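Local coordinates for protein probable 3-hydroxyisobutyrate dehydrogenase (Pseudomonas aeruginosa, PDB 3OBB) that oxidises L-serine and methyl-L-serine with NAD(+) as a homotetrameric dehydrogenase, with low activity toward beta-hydroxyisobutyrate, at residues 182-187 against 221-226; 190-195 against 289-294; 92-97 against 151-156. All coordinates share one frame; numbering follows the deposited sequence.

Interaction 1. Residues 182-187 against 221-226; sequences VLMIGT and YNPWPG
Selenomethionine Met184 carries this contact, hooking over the loop 221-226 with its last two atoms: CE lies 3.3 Å from Tyr221 O and 3.5 Å from Tyr221 CD2, while SE rests 3.8 Å from Pro223 CB. The setting is the all-helical C-terminal domain of a 3-hydroxyisobutyrate dehydrogenase-related enzyme, where the long helix 168-196 is lined by the loop that follows helix 216-220. Met184 leaves its helix with CG anti to the backbone N (chi1 178°) and then bends at both chi2 and chi3, so that the two side chains, Met184 and Tyr221, cross at about a right angle, the methyl coming obliquely to the ring. Against Pro223 the two side chains slide past each other in opposite directions, SE lying almost equally near CB, CG and CD.

One turn further along, Thr187 meets the same proline with its methyl branch, CG2 standing 3.8 Å from Pro223 CD. The branches of Thr187 are sorted by polarity: CG2 faces the loop, whereas OG1 donates to Leu183 O, a carbonyl that also accepts from Thr187 N, the two donors reaching it from opposite faces of its plane. Asn215 adds a further hydrogen bond at OG1.

The second shell fixes the loop. Tyr221 OH is hydrogen-bonded to Asp286 OD1, its ring meets those of Trp216 and Phe287, and an EPE molecule, probably from the crystallisation liquor, makes a weak hydrogen bond to the hydroxyl. Pro223 O is hydrogen-bonded to Tyr237 OH. Just before the proline, Asn222 forms an Asx turn around it, its OD1 accepting from Trp224 N at 2.8 Å, with the donor in the carbonyl plane and an N-H...O angle of 161°.

Interaction 2. Residues 190-195 against 289-294; sequences AMALGV and VVQKLF
Ala192 and Phe294 mark the closest backbone approach here, their CA atoms 6.0 Å apart, where a regular helical segment meets a short, weakly bonded turn of helix about 291-294. Both belong to the helical C-terminal domain: the contact lays the chain's last helical turn against the far part of the long helix 168-196. The tightness comes from small groups. Ala192 CB points at the turn and lies 3.5 Å from Phe294 CB and 3.7 Å from Phe294 O, so a bare methyl faces the root of the phenylalanine and its carbonyl.

The ring itself leads off. With CG anti to the carbonyl carbon (chi1 -47°), Phe294 sends its aromatic end back along helix 168-196 to Ile185 and Ala188, and it also packs on Pro265 of the second subunit. Leu293 CB covers one ring face, centred 4.1 Å above the plane.

Gln291 supplies a second approach, through its amide. Its chain bends at chi2 (63°), bringing the amide toward the helix, where NE2 donates to the backbone carbonyl of Ala188 just before segment 190-195. That bond anchors a buried amide whose flanks only brush the segment by van der Waals contact: NE2 is 4.0 Å from Ala192 CB, and OE1 is 4.0 Å from the CB of Met191, a selenomethionine whose bent chain turns off toward Met208, leaving CB as its touching atom.

Interaction 3. Residues 92-97 against 151-156; sequences LVLECS and PLFEAM
Leu94 reaches across to Leu152 and Phe153 from the middle of strand 92-95. Its CB leaves the strand toward helix 151-156, and a chi1 of -80° places CG anti to the carbonyl carbon, beside the backbone N. CG then meets the outer end of the Phe153 ring, 4.0 Å from CZ and 4.1 Å from CE2, in an oblique approach. At the tip, CD2 lies between the two helix residues, 3.8 Å from Leu152 CD1 and 4.2 Å from Phe153 CE2. Phe153 comes from the opposite direction to Leu94, its ring end reaching nearer the strand than its CB bond would suggest, whereas the two leucines pass each other obliquely.

This is the layered alpha/beta packing of the NAD-binding Rossmann-type domain, with helix 143-156 lying over the central sheet. The segment axes come no closer than 11.8 Å and run 35° from parallel, a gap bridged entirely by apolar side chains. Leu92, two residues before Leu94 and pointing the same way, makes a looser contact at 4.4 Å between its CD1 and Leu152 CD1.

Around this pair, Phe153 also packs on Leu119 and Ala121 of the adjoining strand 117-124, and its ring meets that of Phe137. Leu152 touches Leu22 and Tyr27, the latter within the experimentally determined NAD(+)-binding residues.

All three contacts are buried and none has a hydrogen bond across its segments, yet they lie in two different domains. Interactions 1 and 2 share helix 168-196, have centres about 8 Å apart and touch directly: Trp224 CE3 lies 3.5 Å from Gln291 CD, and Ile185 CG2 lies 3.7 Å from Phe294 CZ. Both adjoin the second subunit. Their apolar packing is mixed with backbone carbonyls and, in interaction 2, an amide. Interaction 3 is purely aliphatic and aromatic, between sheet and helix, without another chain touching it. Its centre stands about 31 Å from that of interaction 1 and 38 Å from that of interaction 2.

Interaction 1. Residues 182-187 against 221-226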
loop_
_atom_site.group_PDB
_atom_site.type_symbol
_atom_site.label_atom_id
_atom_site.label_comp_id
_atom_site.label_asym_id
_atom_site.label_seq_id
_atom_site.Cartn_x
_atom_site.Cartn_y
_atom_site.Cartn_z
ATOM N N VAL A 182 -10.986 -1.808 -5.669
ATOM C CA VAL A 182 -9.769 -2.616 -5.787
ATOM C C VAL A 182 -9.681 -3.243 -7.165
ATOM O O VAL A 182 -8.619 -3.178 -7.796
ATOM C CB VAL A 182 -9.790 -3.694 -4.714
ATOM C CG1 VAL A 182 -8.758 -4.802 -4.976
ATOM C CG2 VAL A 182 -9.663 -3.019 -3.322
ATOM N N LEU A 183 -10.778 -3.847 -7.664
ATOM C CA LEU A 183 -10.642 -4.477 -8.975
ATOM C C LEU A 183 -10.486 -3.478 -10.112
ATOM O O LEU A 183 -9.841 -3.786 -11.132
ATOM C CB LEU A 183 -11.737 -5.530 -9.266
ATOM C CG LEU A 183 -13.156 -5.104 -9.278
ATOM C CD1 LEU A 183 -13.467 -4.567 -10.695
ATOM C CD2 LEU A 183 -14.047 -6.322 -8.884
HETATM N N MSE A 184 -11.063 -2.298 -9.924
HETATM C CA MSE A 184 -10.940 -1.225 -10.909
HETATM C C MSE A 184 -9.503 -0.658 -10.983
HETATM O O MSE A 184 -8.932 -0.443 -12.070
HETATM C CB MSE A 184 -11.975 -0.106 -10.679
HETATM C CG MSE A 184 -11.830 1.058 -11.665
HETATM SE SE MSE A 184 -12.232 0.534 -13.527
HETATM C CE MSE A 184 -14.155 0.428 -13.484
ATOM N N ILE A 185 -8.885 -0.446 -9.838
ATOM C CA ILE A 185 -7.496 0.033 -9.881
ATOM C C ILE A 185 -6.577 -1.073 -10.369
ATOM O O ILE A 185 -5.694 -0.838 -11.204
ATOM C CB ILE A 185 -7.046 0.588 -8.516
ATOM C CG1 ILE A 185 -8.026 1.686 -8.090
ATOM C CG2 ILE A 185 -5.611 1.159 -8.613
ATOM C CD1 ILE A 185 -7.657 2.360 -6.765
ATOM N N GLY A 186 -6.806 -2.291 -9.860
ATOM C CA GLY A 186 -6.104 -3.459 -10.342
ATOM C C GLY A 186 -6.172 -3.510 -11.865
ATOM O O GLY A 186 -5.149 -3.663 -12.525
ATOM N N THR A 187 -7.362 -3.365 -12.433
ATOM C CA THR A 187 -7.547 -3.448 -13.873
ATOM C C THR A 187 -6.820 -2.316 -14.655
ATOM O O THR A 187 -6.102 -2.562 -15.636
ATOM C CB THR A 187 -9.070 -3.566 -14.253
ATOM O OG1 THR A 187 -9.665 -4.707 -13.578
ATOM C CG2 THR A 187 -9.227 -3.740 -15.786
ATOM N N TYR A 221 -16.958 -2.529 -17.945
ATOM C CA TYR A 221 -16.579 -1.173 -17.541
ATOM C C TYR A 221 -15.069 -0.942 -17.648
ATOM O O TYR A 221 -14.413 -0.555 -16.667
ATOM C CB TYR A 221 -17.000 -0.992 -16.091
ATOM C CG TYR A 221 -17.562 0.333 -15.702
ATOM C CD1 TYR A 221 -18.928 0.451 -15.413
ATOM C CD2 TYR A 221 -16.743 1.460 -15.557
ATOM C CE1 TYR A 221 -19.472 1.635 -15.026
ATOM C CE2 TYR A 221 -17.285 2.685 -15.176
ATOM C CZ TYR A 221 -18.652 2.758 -14.881
ATOM O OH TYR A 221 -19.226 3.942 -14.461
ATOM N N ASN A 222 -14.522 -1.181 -18.835
ATOM C CA ASN A 222 -13.069 -1.190 -18.990
ATOM C C ASN A 222 -12.494 0.227 -18.849
ATOM O O ASN A 222 -12.998 1.140 -19.492
ATOM C CB ASN A 222 -12.686 -1.852 -20.324
ATOM C CG ASN A 222 -11.173 -2.043 -20.453
ATOM O OD1 ASN A 222 -10.413 -1.040 -20.512
ATOM N ND2 ASN A 222 -10.710 -3.319 -20.420
ATOM N N PRO A 223 -11.479 0.440 -17.975
ATOM C CA PRO A 223 -10.955 1.810 -17.780
ATOM C C PRO A 223 -10.068 2.414 -18.874
ATOM O O PRO A 223 -9.734 3.600 -18.786
ATOM C CB PRO A 223 -10.164 1.680 -16.474
ATOM C CG PRO A 223 -9.669 0.284 -16.511
ATOM C CD PRO A 223 -10.813 -0.507 -17.047
ATOM N N TRP A 224 -9.712 1.635 -19.897
ATOM C CA TRP A 224 -8.810 2.091 -20.989
ATOM C C TRP A 224 -9.583 2.679 -22.163
ATOM O O TRP A 224 -10.426 1.985 -22.736
ATOM C CB TRP A 224 -7.923 0.951 -21.503
ATOM C CG TRP A 224 -6.747 1.485 -22.294
ATOM C CD1 TRP A 224 -6.709 1.747 -23.634
ATOM C CD2 TRP A 224 -5.464 1.847 -21.784
ATOM N NE1 TRP A 224 -5.469 2.220 -23.992
ATOM C CE2 TRP A 224 -4.697 2.319 -22.867
ATOM C CE3 TRP A 224 -4.898 1.861 -20.503
ATOM C CZ2 TRP A 224 -3.382 2.782 -22.715
ATOM C CZ3 TRP A 224 -3.594 2.318 -20.358
ATOM C CH2 TRP A 224 -2.858 2.779 -21.458
ATOM N N PRO A 225 -9.334 3.967 -22.499
ATOM C CA PRO A 225 -10.145 4.662 -23.525
ATOM C C PRO A 225 -10.140 3.877 -24.801
ATOM O O PRO A 225 -9.076 3.376 -25.195
ATOM C CB PRO A 225 -9.396 6.000 -23.742
ATOM C CG PRO A 225 -8.840 6.311 -22.309
ATOM C CD PRO A 225 -8.333 4.881 -21.895
ATOM N N GLY A 226 -11.314 3.748 -25.424
ATOM C CA GLY A 226 -11.391 3.034 -26.722
ATOM C C GLY A 226 -11.614 1.526 -26.615
ATOM O O GLY A 226 -12.018 0.900 -27.589
#

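Interaction 2. Residues 190-195 against 289-294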
loop_
_atom_site.group_PDB
_atom_site.type_symbol
_atom_site.label_atom_id
_atom_site.label_comp_id
_atom_site.label_asym_id
_atom_site.label_seq_id
_atom_site.Cartn_x
_atom_site.Cartn_y
_atom_site.Cartn_z
ATOM N N ALA A 190 -3.092 -2.923 -14.568
ATOM C CA ALA A 190 -2.727 -4.074 -15.415
ATOM C C ALA A 190 -2.762 -3.660 -16.884
ATOM O O ALA A 190 -1.826 -3.952 -17.625
ATOM C CB ALA A 190 -3.658 -5.249 -15.159
HETATM N N MSE A 191 -3.804 -2.944 -17.297
HETATM C CA MSE A 191 -3.935 -2.454 -18.688
HETATM C C MSE A 191 -2.746 -1.575 -19.074
HETATM O O MSE A 191 -2.163 -1.716 -20.157
HETATM C CB MSE A 191 -5.241 -1.641 -18.869
HETATM C CG MSE A 191 -6.562 -2.458 -18.774
HETATM SE SE MSE A 191 -6.734 -3.764 -20.214
HETATM C CE MSE A 191 -6.654 -2.546 -21.762
ATOM N N ALA A 192 -2.364 -0.689 -18.167
ATOM C CA ALA A 192 -1.279 0.266 -18.418
ATOM C C ALA A 192 0.061 -0.453 -18.483
ATOM O O ALA A 192 0.886 -0.182 -19.350
ATOM C CB ALA A 192 -1.277 1.352 -17.321
ATOM N N LEU A 193 0.252 -1.421 -17.590
ATOM C CA LEU A 193 1.476 -2.233 -17.618
ATOM C C LEU A 193 1.623 -2.987 -18.980
ATOM O O LEU A 193 2.689 -2.947 -19.631
ATOM C CB LEU A 193 1.489 -3.185 -16.419
ATOM C CG LEU A 193 2.678 -4.145 -16.254
ATOM C CD1 LEU A 193 4.042 -3.379 -16.276
ATOM C CD2 LEU A 193 2.512 -5.038 -15.000
ATOM N N GLY A 194 0.558 -3.684 -19.390
ATOM C CA GLY A 194 0.574 -4.411 -20.667
ATOM C C GLY A 194 0.866 -3.502 -21.861
ATOM O O GLY A 194 1.778 -3.782 -22.663
ATOM N N VAL A 195 0.109 -2.409 -21.970
ATOM C CA VAL A 195 0.264 -1.458 -23.082
ATOM C C VAL A 195 1.671 -0.824 -23.083
ATOM O O VAL A 195 2.229 -0.572 -24.145
ATOM C CB VAL A 195 -0.823 -0.349 -23.056
ATOM C CG1 VAL A 195 -0.622 0.678 -24.205
ATOM C CG2 VAL A 195 -2.170 -0.954 -23.188
ATOM N N VAL A 289 -11.626 6.930 -14.089
ATOM C CA VAL A 289 -10.607 7.977 -14.316
ATOM C C VAL A 289 -9.298 7.679 -13.561
ATOM O O VAL A 289 -8.215 8.217 -13.891
ATOM C CB VAL A 289 -11.152 9.387 -13.958
ATOM C CG1 VAL A 289 -11.137 9.633 -12.411
ATOM C CG2 VAL A 289 -10.380 10.469 -14.704
ATOM N N VAL A 290 -9.385 6.742 -12.617
ATOM C CA VAL A 290 -8.198 6.247 -11.936
ATOM C C VAL A 290 -7.158 5.786 -12.969
ATOM O O VAL A 290 -5.972 5.822 -12.680
ATOM C CB VAL A 290 -8.585 5.148 -10.884
ATOM C CG1 VAL A 290 -8.920 3.812 -11.550
ATOM C CG2 VAL A 290 -7.522 4.987 -9.796
ATOM N N GLN A 291 -7.615 5.380 -14.166
ATOM C CA GLN A 291 -6.729 5.043 -15.301
ATOM C C GLN A 291 -5.634 6.088 -15.539
ATOM O O GLN A 291 -4.520 5.740 -15.886
ATOM C CB GLN A 291 -7.535 4.814 -16.610
ATOM C CG GLN A 291 -6.715 4.164 -17.775
ATOM C CD GLN A 291 -6.221 2.758 -17.432
ATOM O OE1 GLN A 291 -6.918 1.774 -17.650
ATOM N NE2 GLN A 291 -5.013 2.664 -16.898
ATOM N N LYS A 292 -5.959 7.365 -15.342
ATOM C CA LYS A 292 -5.056 8.478 -15.608
ATOM C C LYS A 292 -3.802 8.480 -14.707
ATOM O O LYS A 292 -2.719 8.980 -15.103
ATOM C CB LYS A 292 -5.811 9.792 -15.422
ATOM C CG LYS A 292 -6.863 10.075 -16.500
ATOM C CD LYS A 292 -7.167 11.579 -16.538
ATOM C CE LYS A 292 -8.286 11.925 -17.516
ATOM N NZ LYS A 292 -7.648 11.953 -18.869
ATOM N N LEU A 293 -3.947 7.962 -13.495
ATOM C CA LEU A 293 -2.766 7.744 -12.642
ATOM C C LEU A 293 -1.668 6.928 -13.354
ATOM O O LEU A 293 -0.470 7.215 -13.205
ATOM C CB LEU A 293 -3.169 7.050 -11.335
ATOM C CG LEU A 293 -3.998 7.878 -10.335
ATOM C CD1 LEU A 293 -4.161 7.086 -9.041
ATOM C CD2 LEU A 293 -3.318 9.220 -10.069
ATOM N N PHE A 294 -2.081 5.961 -14.177
ATOM C CA PHE A 294 -1.145 4.998 -14.791
ATOM C C PHE A 294 -0.804 5.240 -16.248
ATOM O O PHE A 294 0.220 4.734 -16.722
ATOM C CB PHE A 294 -1.690 3.578 -14.638
ATOM C CG PHE A 294 -2.163 3.277 -13.256
ATOM C CD1 PHE A 294 -3.522 3.214 -12.977
ATOM C CD2 PHE A 294 -1.246 3.094 -12.232
ATOM C CE1 PHE A 294 -3.971 2.941 -11.704
ATOM C CE2 PHE A 294 -1.683 2.834 -10.937
ATOM C CZ PHE A 294 -3.051 2.765 -10.676
#

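Interaction 3. Residues 92-97 against 151-156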
loop_
_atom_site.group_PDB
_atom_site.type_symbol
_atom_site.label_atom_id
_atom_site.label_comp_id
_atom_site.label_asym_id
_atom_site.label_seq_id
_atom_site.Cartn_x
_atom_site.Cartn_y
_atom_site.Cartn_z
ATOM N N LEU A 92 -44.127 1.185 6.788
ATOM C CA LEU A 92 -42.851 0.575 6.364
ATOM C C LEU A 92 -41.833 1.645 5.986
ATOM O O LEU A 92 -42.139 2.521 5.173
ATOM C CB LEU A 92 -43.120 -0.213 5.089
ATOM C CG LEU A 92 -42.395 -1.470 4.657
ATOM C CD1 LEU A 92 -42.543 -1.605 3.170
ATOM C CD2 LEU A 92 -40.935 -1.502 5.068
ATOM N N VAL A 93 -40.624 1.572 6.544
ATOM C CA VAL A 93 -39.562 2.498 6.153
ATOM C C VAL A 93 -38.472 1.761 5.372
ATOM O O VAL A 93 -37.954 0.756 5.837
ATOM C CB VAL A 93 -38.932 3.247 7.359
ATOM C CG1 VAL A 93 -37.954 4.318 6.860
ATOM C CG2 VAL A 93 -39.971 3.886 8.221
ATOM N N LEU A 94 -38.169 2.259 4.169
ATOM C CA LEU A 94 -37.059 1.765 3.340
ATOM C C LEU A 94 -35.973 2.839 3.236
ATOM O O LEU A 94 -36.134 3.802 2.499
ATOM C CB LEU A 94 -37.579 1.388 1.942
ATOM C CG LEU A 94 -38.292 0.031 1.689
ATOM C CD1 LEU A 94 -38.881 -0.584 2.937
ATOM C CD2 LEU A 94 -39.338 0.053 0.566
ATOM N N GLU A 95 -34.892 2.696 3.997
ATOM C CA GLU A 95 -33.787 3.638 3.946
ATOM C C GLU A 95 -32.655 3.099 2.998
ATOM O O GLU A 95 -31.898 2.156 3.359
ATOM C CB GLU A 95 -33.275 3.941 5.358
ATOM C CG GLU A 95 -32.696 5.335 5.528
ATOM C CD GLU A 95 -31.738 5.732 4.381
ATOM O OE1 GLU A 95 -32.080 6.634 3.561
ATOM O OE2 GLU A 95 -30.649 5.124 4.310
ATOM N N CYS A 96 -32.565 3.727 1.816
ATOM C CA CYS A 96 -31.834 3.203 0.646
ATOM C C CYS A 96 -30.602 4.002 0.298
ATOM O O CYS A 96 -29.964 3.738 -0.716
ATOM C CB CYS A 96 -32.710 3.181 -0.609
ATOM S SG CYS A 96 -34.198 2.219 -0.443
ATOM N N SER A 97 -30.270 4.968 1.146
ATOM C CA SER A 97 -29.013 5.675 1.019
ATOM C C SER A 97 -27.890 4.727 1.364
ATOM O O SER A 97 -28.103 3.679 1.981
ATOM C CB SER A 97 -28.974 6.850 1.995
ATOM O OG SER A 97 -30.065 7.708 1.741
ATOM N N PRO A 151 -42.803 -6.021 -3.405
ATOM C CA PRO A 151 -43.339 -5.435 -4.646
ATOM C C PRO A 151 -42.758 -4.059 -4.992
ATOM O O PRO A 151 -42.748 -3.683 -6.170
ATOM C CB PRO A 151 -44.843 -5.312 -4.359
ATOM C CG PRO A 151 -45.131 -6.334 -3.314
ATOM C CD PRO A 151 -43.886 -6.399 -2.470
ATOM N N LEU A 152 -42.294 -3.318 -3.983
ATOM C CA LEU A 152 -41.679 -1.997 -4.194
ATOM C C LEU A 152 -40.254 -2.088 -4.752
ATOM O O LEU A 152 -39.863 -1.293 -5.614
ATOM C CB LEU A 152 -41.664 -1.180 -2.901
ATOM C CG LEU A 152 -42.994 -0.686 -2.344
ATOM C CD1 LEU A 152 -42.769 -0.148 -0.953
ATOM C CD2 LEU A 152 -43.562 0.379 -3.237
ATOM N N PHE A 153 -39.490 -3.048 -4.225
ATOM C CA PHE A 153 -38.141 -3.367 -4.698
ATOM C C PHE A 153 -38.192 -3.907 -6.111
ATOM O O PHE A 153 -37.350 -3.570 -6.932
ATOM C CB PHE A 153 -37.512 -4.434 -3.811
ATOM C CG PHE A 153 -37.120 -3.949 -2.452
ATOM C CD1 PHE A 153 -37.278 -4.769 -1.343
ATOM C CD2 PHE A 153 -36.599 -2.681 -2.271
ATOM C CE1 PHE A 153 -36.893 -4.346 -0.070
ATOM C CE2 PHE A 153 -36.232 -2.237 -1.002
ATOM C CZ PHE A 153 -36.376 -3.085 0.104
ATOM N N GLU A 154 -39.175 -4.764 -6.380
ATOM C CA GLU A 154 -39.418 -5.273 -7.728
ATOM C C GLU A 154 -39.798 -4.197 -8.748
ATOM O O GLU A 154 -39.538 -4.349 -9.937
ATOM C CB GLU A 154 -40.466 -6.370 -7.690
ATOM C CG GLU A 154 -40.029 -7.533 -6.832
ATOM C CD GLU A 154 -40.902 -8.739 -6.989
ATOM O OE1 GLU A 154 -41.977 -8.618 -7.601
ATOM O OE2 GLU A 154 -40.501 -9.819 -6.502
ATOM N N ALA A 155 -40.379 -3.103 -8.288
ATOM C CA ALA A 155 -40.696 -2.003 -9.175
ATOM C C ALA A 155 -39.445 -1.176 -9.511
ATOM O O ALA A 155 -39.321 -0.645 -10.622
ATOM C CB ALA A 155 -41.750 -1.121 -8.537
HETATM N N MSE A 156 -38.540 -1.045 -8.540
HETATM C CA MSE A 156 -37.351 -0.199 -8.724
HETATM C C MSE A 156 -36.100 -0.961 -9.160
HETATM O O MSE A 156 -35.106 -0.344 -9.570
HETATM C CB MSE A 156 -37.030 0.590 -7.451
HETATM C CG MSE A 156 -37.994 1.739 -7.124
HETATM SE SE MSE A 156 -37.549 2.442 -5.322
HETATM C CE MSE A 156 -38.013 0.898 -4.216
#